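Local coordinates for transcription factor tau subunit sfc1 (Schizosaccharomyces pombe, PDB 4BJI), which binds boxA promoter DNA of tRNA and similar genes as part of the tauA domain of TFIIIC, the factor that assembles the initiation complex recruiting RNA polymerase III, at residues A[52-56]-A[57-61]; A[174-177]-A[178-181]. All coordinates share one frame; numbering follows the deposited sequence.

Contact 1: residues A[52-56]-A[57-61]; sequences PVWTR and RALLN
Arg-56 O accepts the backbone N-H of Leu-60 at 2.9 Å, nearly in line with its C=O bond, within the short helix 56-60. Thr-55 is the N-cap of this helix: its OG1 accepts from Ala-58 N at 3.0 Å, with an N-H...O angle of 162°. The residue sits where edge strand 53-55 turns into the helix, in the HTH-family part of the DNA-binding domain. Its chi1 of 59° places OG1 between the backbone N and the carbonyl carbon, and from there the hydroxyl oxygen reaches forward over the first helical turn. The carbonyl of Thr-55 is used as well: its O takes Leu-59 N at 3.1 Å.

The indole of Trp-54 supplies the apolar half of the junction. Leu-59 CD2 lies over one face in a CH-pi contact, 3.5 Å from the centroid of the Trp-54 five-membered ring and 16° off its normal, while the CB of Ala-58 abuts the ring edge, in plane, at CE3. Outside the junction, NE1 donates to Leu-47 O of helix 35-50, and Phe-48 and His-62 meet the indole edge-to-face. Were Trp-54 an alanine, Leu-59 CD2 would probably face a gap and Leu-47 O would lose this donor.

Toward the less buried side, the extended Arg-56 chain carries its guanidinium to Thr-68 O through NH2. Leu-60 CD1 lies over one face of that group, offset toward its rim and 3.8 Å from Arg-56 NE.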
loop_
_atom_site.group_PDB
_atom_site.type_symbol
_atom_site.label_atom_id
_atom_site.label_comp_id
_atom_site.label_asym_id
_atom_site.label_seq_id
_atom_site.Cartn_x
_atom_site.Cartn_y
_atom_site.Cartn_z
ATOM N N PRO A 52 0.981 -10.465 -2.685
ATOM C CA PRO A 52 -0.357 -10.794 -2.187
ATOM C C PRO A 52 -1.190 -9.609 -1.731
ATOM O O PRO A 52 -2.372 -9.766 -1.445
ATOM C CB PRO A 52 -0.090 -11.678 -0.977
ATOM C CG PRO A 52 1.304 -11.265 -0.531
ATOM C CD PRO A 52 2.054 -10.951 -1.794
ATOM N N VAL A 53 -0.579 -8.435 -1.634
ATOM C CA VAL A 53 -1.206 -7.236 -1.077
ATOM C C VAL A 53 -0.891 -6.055 -1.985
ATOM O O VAL A 53 0.301 -5.747 -2.210
ATOM C CB VAL A 53 -0.623 -6.948 0.349
ATOM C CG1 VAL A 53 -1.158 -5.663 0.917
ATOM C CG2 VAL A 53 -0.899 -8.125 1.318
ATOM N N TRP A 54 -1.917 -5.364 -2.473
ATOM C CA TRP A 54 -1.758 -4.291 -3.449
ATOM C C TRP A 54 -2.696 -3.121 -3.189
ATOM O O TRP A 54 -3.900 -3.329 -2.944
ATOM C CB TRP A 54 -2.180 -4.779 -4.832
ATOM C CG TRP A 54 -1.296 -5.744 -5.564
ATOM C CD1 TRP A 54 -1.352 -7.109 -5.522
ATOM C CD2 TRP A 54 -0.305 -5.410 -6.535
ATOM N NE1 TRP A 54 -0.429 -7.649 -6.417
ATOM C CE2 TRP A 54 0.218 -6.614 -7.043
ATOM C CE3 TRP A 54 0.189 -4.206 -7.023
ATOM C CZ2 TRP A 54 1.224 -6.642 -8.014
ATOM C CZ3 TRP A 54 1.195 -4.241 -7.974
ATOM C CH2 TRP A 54 1.694 -5.450 -8.457
ATOM N N THR A 55 -2.242 -1.892 -3.384
ATOM C CA THR A 55 -3.193 -0.796 -3.551
ATOM C C THR A 55 -3.830 -0.857 -4.952
ATOM O O THR A 55 -3.264 -1.438 -5.906
ATOM C CB THR A 55 -2.558 0.566 -3.423
ATOM O OG1 THR A 55 -1.543 0.666 -4.429
ATOM C CG2 THR A 55 -1.968 0.750 -2.017
ATOM N N ARG A 56 -5.014 -0.245 -5.084
ATOM C CA ARG A 56 -5.612 -0.015 -6.395
ATOM C C ARG A 56 -4.654 0.689 -7.357
ATOM O O ARG A 56 -4.484 0.264 -8.512
ATOM C CB ARG A 56 -6.897 0.816 -6.238
ATOM C CG ARG A 56 -7.432 1.365 -7.559
ATOM C CD ARG A 56 -8.639 2.293 -7.300
ATOM N NE ARG A 56 -9.024 3.003 -8.517
ATOM C CZ ARG A 56 -9.746 2.432 -9.456
ATOM N NH1 ARG A 56 -10.154 1.186 -9.276
ATOM N NH2 ARG A 56 -10.060 3.104 -10.563
ATOM N N ARG A 57 -3.997 1.748 -6.904
ATOM C CA ARG A 57 -3.110 2.503 -7.791
ATOM C C ARG A 57 -1.953 1.639 -8.308
ATOM O O ARG A 57 -1.649 1.646 -9.498
ATOM C CB ARG A 57 -2.567 3.739 -7.075
ATOM C CG ARG A 57 -1.690 4.619 -7.985
ATOM C CD ARG A 57 -2.359 4.957 -9.325
ATOM N NE ARG A 57 -3.682 5.558 -9.165
ATOM C CZ ARG A 57 -4.510 5.810 -10.179
ATOM N NH1 ARG A 57 -4.157 5.512 -11.423
ATOM N NH2 ARG A 57 -5.696 6.359 -9.950
ATOM N N ALA A 58 -1.314 0.875 -7.429
ATOM C CA ALA A 58 -0.222 0.017 -7.865
ATOM C C ALA A 58 -0.695 -1.022 -8.886
ATOM O O ALA A 58 -0.045 -1.235 -9.906
ATOM C CB ALA A 58 0.492 -0.610 -6.680
ATOM N N LEU A 59 -1.868 -1.623 -8.670
ATOM C CA LEU A 59 -2.414 -2.553 -9.660
ATOM C C LEU A 59 -2.705 -1.887 -11.005
ATOM O O LEU A 59 -2.371 -2.435 -12.064
ATOM C CB LEU A 59 -3.699 -3.203 -9.142
ATOM C CG LEU A 59 -3.465 -4.309 -8.132
ATOM C CD1 LEU A 59 -4.750 -4.667 -7.432
ATOM C CD2 LEU A 59 -2.832 -5.525 -8.818
ATOM N N LEU A 60 -3.331 -0.714 -10.950
ATOM C CA LEU A 60 -3.689 -0.049 -12.209
ATOM C C LEU A 60 -2.428 0.146 -13.031
ATOM O O LEU A 60 -2.466 0.027 -14.270
ATOM C CB LEU A 60 -4.335 1.297 -11.937
ATOM C CG LEU A 60 -5.766 1.300 -11.414
ATOM C CD1 LEU A 60 -6.116 2.691 -10.949
ATOM C CD2 LEU A 60 -6.724 0.814 -12.498
ATOM N N ASN A 61 -1.314 0.492 -12.383
ATOM C CA ASN A 61 -0.072 0.772 -13.106
ATOM C C ASN A 61 0.595 -0.481 -13.663
ATOM O O ASN A 61 1.546 -0.401 -14.438
ATOM C CB ASN A 61 0.868 1.597 -12.236
ATOM C CG ASN A 61 0.298 2.984 -11.955
ATOM O OD1 ASN A 61 -0.536 3.489 -12.715
ATOM N ND2 ASN A 61 0.738 3.603 -10.904
#

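Contact 2: residues A[174-177]-A[178-181]; sequences RYYK and VRDL
Two successive turns of helix 172-189 make this contact, and four i to i+4 backbone bonds of 2.9 to 3.0 Å join them: Val-178 N to Arg-174 O, Arg-179 N to Tyr-175 O, Asp-180 N to Tyr-176 O and Leu-181 N to Lys-177 O. This unbroken pattern indicates a regular alpha-helix.

On one flank, in one of the two conformers of Arg-179, Tyr-176 CD1 sits over a face of the Arg-179 guanidinium, 3.7 Å from NH2 and offset toward the rim. The two planes are 46° apart, so the groups meet obliquely and do not stack flat. Bends at chi2 (-76°) and chi3 (-48°) fold the arginine back alongside CD1 of the ring. One face of the Tyr-176 ring is approached by its neighbour, with Tyr-175 CD2 above the ring centre.

In the same conformer the guanidinium is also held side-on by Asp-180. Arg-179 NE and NH2 both donate to Asp-180 OD1, each at 2.9 Å, and both come from the same face of the carboxylate, NE on the anti side and NH2 on the syn side. Since OD1 lies close to the guanidinium plane, this salt bridge would favour the orientation that sets the group next to Tyr-176.

Elsewhere the helix packs within the C-terminal part of the DNA-binding domain: Val-178 touches Leu-153 and Leu-154 of helix 151-155, while Leu-181 reaches Val-200 and Leu-204 of helix 197-205. Lys-177 and Leu-181 run side by side in the same direction, with Lys-177 CG 4.0 Å from Leu-181 CD1 in one of the two conformers of the leucine. Beyond this apolar contact, Lys-177 NZ donates to Leu-204 O and Ala-206 O.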
loop_
_atom_site.group_PDB
_atom_site.type_symbol
_atom_site.label_atom_id
_atom_site.label_comp_id
_atom_site.label_asym_id
_atom_site.label_seq_id
_atom_site.Cartn_x
_atom_site.Cartn_y
_atom_site.Cartn_z
ATOM N N ARG A 174 10.811 4.098 14.533
ATOM C CA ARG A 174 11.326 3.970 13.172
ATOM C C ARG A 174 10.209 4.244 12.154
ATOM O O ARG A 174 10.401 4.965 11.169
ATOM C CB ARG A 174 11.919 2.586 12.960
ATOM C CG ARG A 174 12.356 2.285 11.525
ATOM C CD ARG A 174 13.442 3.182 10.959
ATOM N NE ARG A 174 14.595 3.395 11.836
ATOM C CZ ARG A 174 15.826 2.989 11.575
ATOM N NH1 ARG A 174 16.094 2.229 10.537
ATOM N NH2 ARG A 174 16.786 3.325 12.423
ATOM N N TYR A 175 9.030 3.677 12.402
ATOM C CA TYR A 175 7.887 3.914 11.531
ATOM C C TYR A 175 7.543 5.380 11.378
ATOM O O TYR A 175 7.338 5.856 10.266
ATOM C CB TYR A 175 6.666 3.172 12.087
ATOM C CG TYR A 175 5.471 3.207 11.194
ATOM C CD1 TYR A 175 5.364 2.387 10.078
ATOM C CD2 TYR A 175 4.422 4.069 11.473
ATOM C CE1 TYR A 175 4.237 2.423 9.265
ATOM C CE2 TYR A 175 3.284 4.089 10.661
ATOM C CZ TYR A 175 3.230 3.263 9.579
ATOM O OH TYR A 175 2.112 3.305 8.741
ATOM N N TYR A 176 7.498 6.099 12.477
ATOM C CA TYR A 176 7.086 7.507 12.420
ATOM C C TYR A 176 8.203 8.405 11.902
ATOM O O TYR A 176 7.910 9.425 11.275
ATOM C CB TYR A 176 6.465 7.947 13.769
ATOM C CG TYR A 176 5.101 7.300 13.990
ATOM C CD1 TYR A 176 4.047 7.566 13.123
ATOM C CD2 TYR A 176 4.883 6.414 15.035
ATOM C CE1 TYR A 176 2.819 6.983 13.290
ATOM C CE2 TYR A 176 3.643 5.794 15.200
ATOM C CZ TYR A 176 2.633 6.094 14.322
ATOM O OH TYR A 176 1.390 5.477 14.479
ATOM N N LYS A 177 9.466 8.007 12.064
ATOM C CA LYS A 177 10.558 8.715 11.381
ATOM C C LYS A 177 10.387 8.603 9.870
ATOM O O LYS A 177 10.437 9.616 9.152
ATOM C CB LYS A 177 11.910 8.188 11.795
ATOM C CG LYS A 177 13.020 8.733 10.860
ATOM C CD LYS A 177 14.406 8.256 11.244
ATOM C CE LYS A 177 14.895 9.041 12.439
ATOM N NZ LYS A 177 16.369 8.758 12.712
ATOM N N VAL A 178 10.130 7.398 9.364
ATOM C CA VAL A 178 9.910 7.184 7.948
ATOM C C VAL A 178 8.699 7.989 7.470
ATOM O O VAL A 178 8.756 8.682 6.441
ATOM C CB VAL A 178 9.736 5.692 7.677
ATOM C CG1 VAL A 178 9.181 5.487 6.256
ATOM C CG2 VAL A 178 11.075 5.024 7.817
ATOM N N ARG A 179 7.602 7.939 8.211
ATOM C CA ARG A 179 6.407 8.691 7.827
ATOM C C ARG A 179 6.712 10.202 7.763
ATOM O O ARG A 179 6.296 10.878 6.799
ATOM C CB ARG A 179 5.256 8.334 8.792
ATOM C CG ARG A 179 3.859 8.830 8.407
ATOM C CD ARG A 179 3.630 10.329 8.669
ATOM N NE ARG A 179 4.058 10.760 9.996
ATOM C CZ ARG A 179 3.345 10.685 11.114
ATOM N NH1 ARG A 179 2.119 10.190 11.106
ATOM N NH2 ARG A 179 3.867 11.118 12.258
ATOM N N ASP A 180 7.411 10.722 8.755
ATOM C CA ASP A 180 7.743 12.151 8.768
ATOM C C ASP A 180 8.621 12.522 7.591
ATOM O O ASP A 180 8.425 13.601 6.995
ATOM C CB ASP A 180 8.391 12.536 10.079
ATOM C CG ASP A 180 7.384 12.572 11.257
ATOM O OD1 ASP A 180 6.155 12.381 11.065
ATOM O OD2 ASP A 180 7.837 12.802 12.371
ATOM N N LEU A 181 9.591 11.691 7.260
ATOM C CA LEU A 181 10.458 11.972 6.109
ATOM C C LEU A 181 9.657 12.020 4.829
ATOM O O LEU A 181 9.814 12.933 4.014
ATOM C CB LEU A 181 11.501 10.894 5.971
ATOM C CG LEU A 181 12.560 10.978 7.039
ATOM C CD1 LEU A 181 13.364 9.706 6.997
ATOM C CD2 LEU A 181 13.402 12.221 6.781
#

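Contact 1 and contact 2 come in series along the chain, the first complete long before the second begins. Their centres are 22 Å apart, and their nearest atoms, about 12 Å apart, do not touch. In contact 1, strand 53-55, at the edge of the four-stranded mixed sheet, pairs with strand 90-93, and the junction with helix 56-60 packs on helices 35-50 and 71-74. Contact 2, within helix 172-189, packs against helices 151-155 and 197-205. No element is common to both, yet both border the two-stranded sheet: Val-53 and Thr-55 bond to Gln-141 of strand 139-141, and Tyr-175 and Arg-179 touch Leu-110 of strand 109-111. That small sheet thus connects the two regions of the DNA-binding domain.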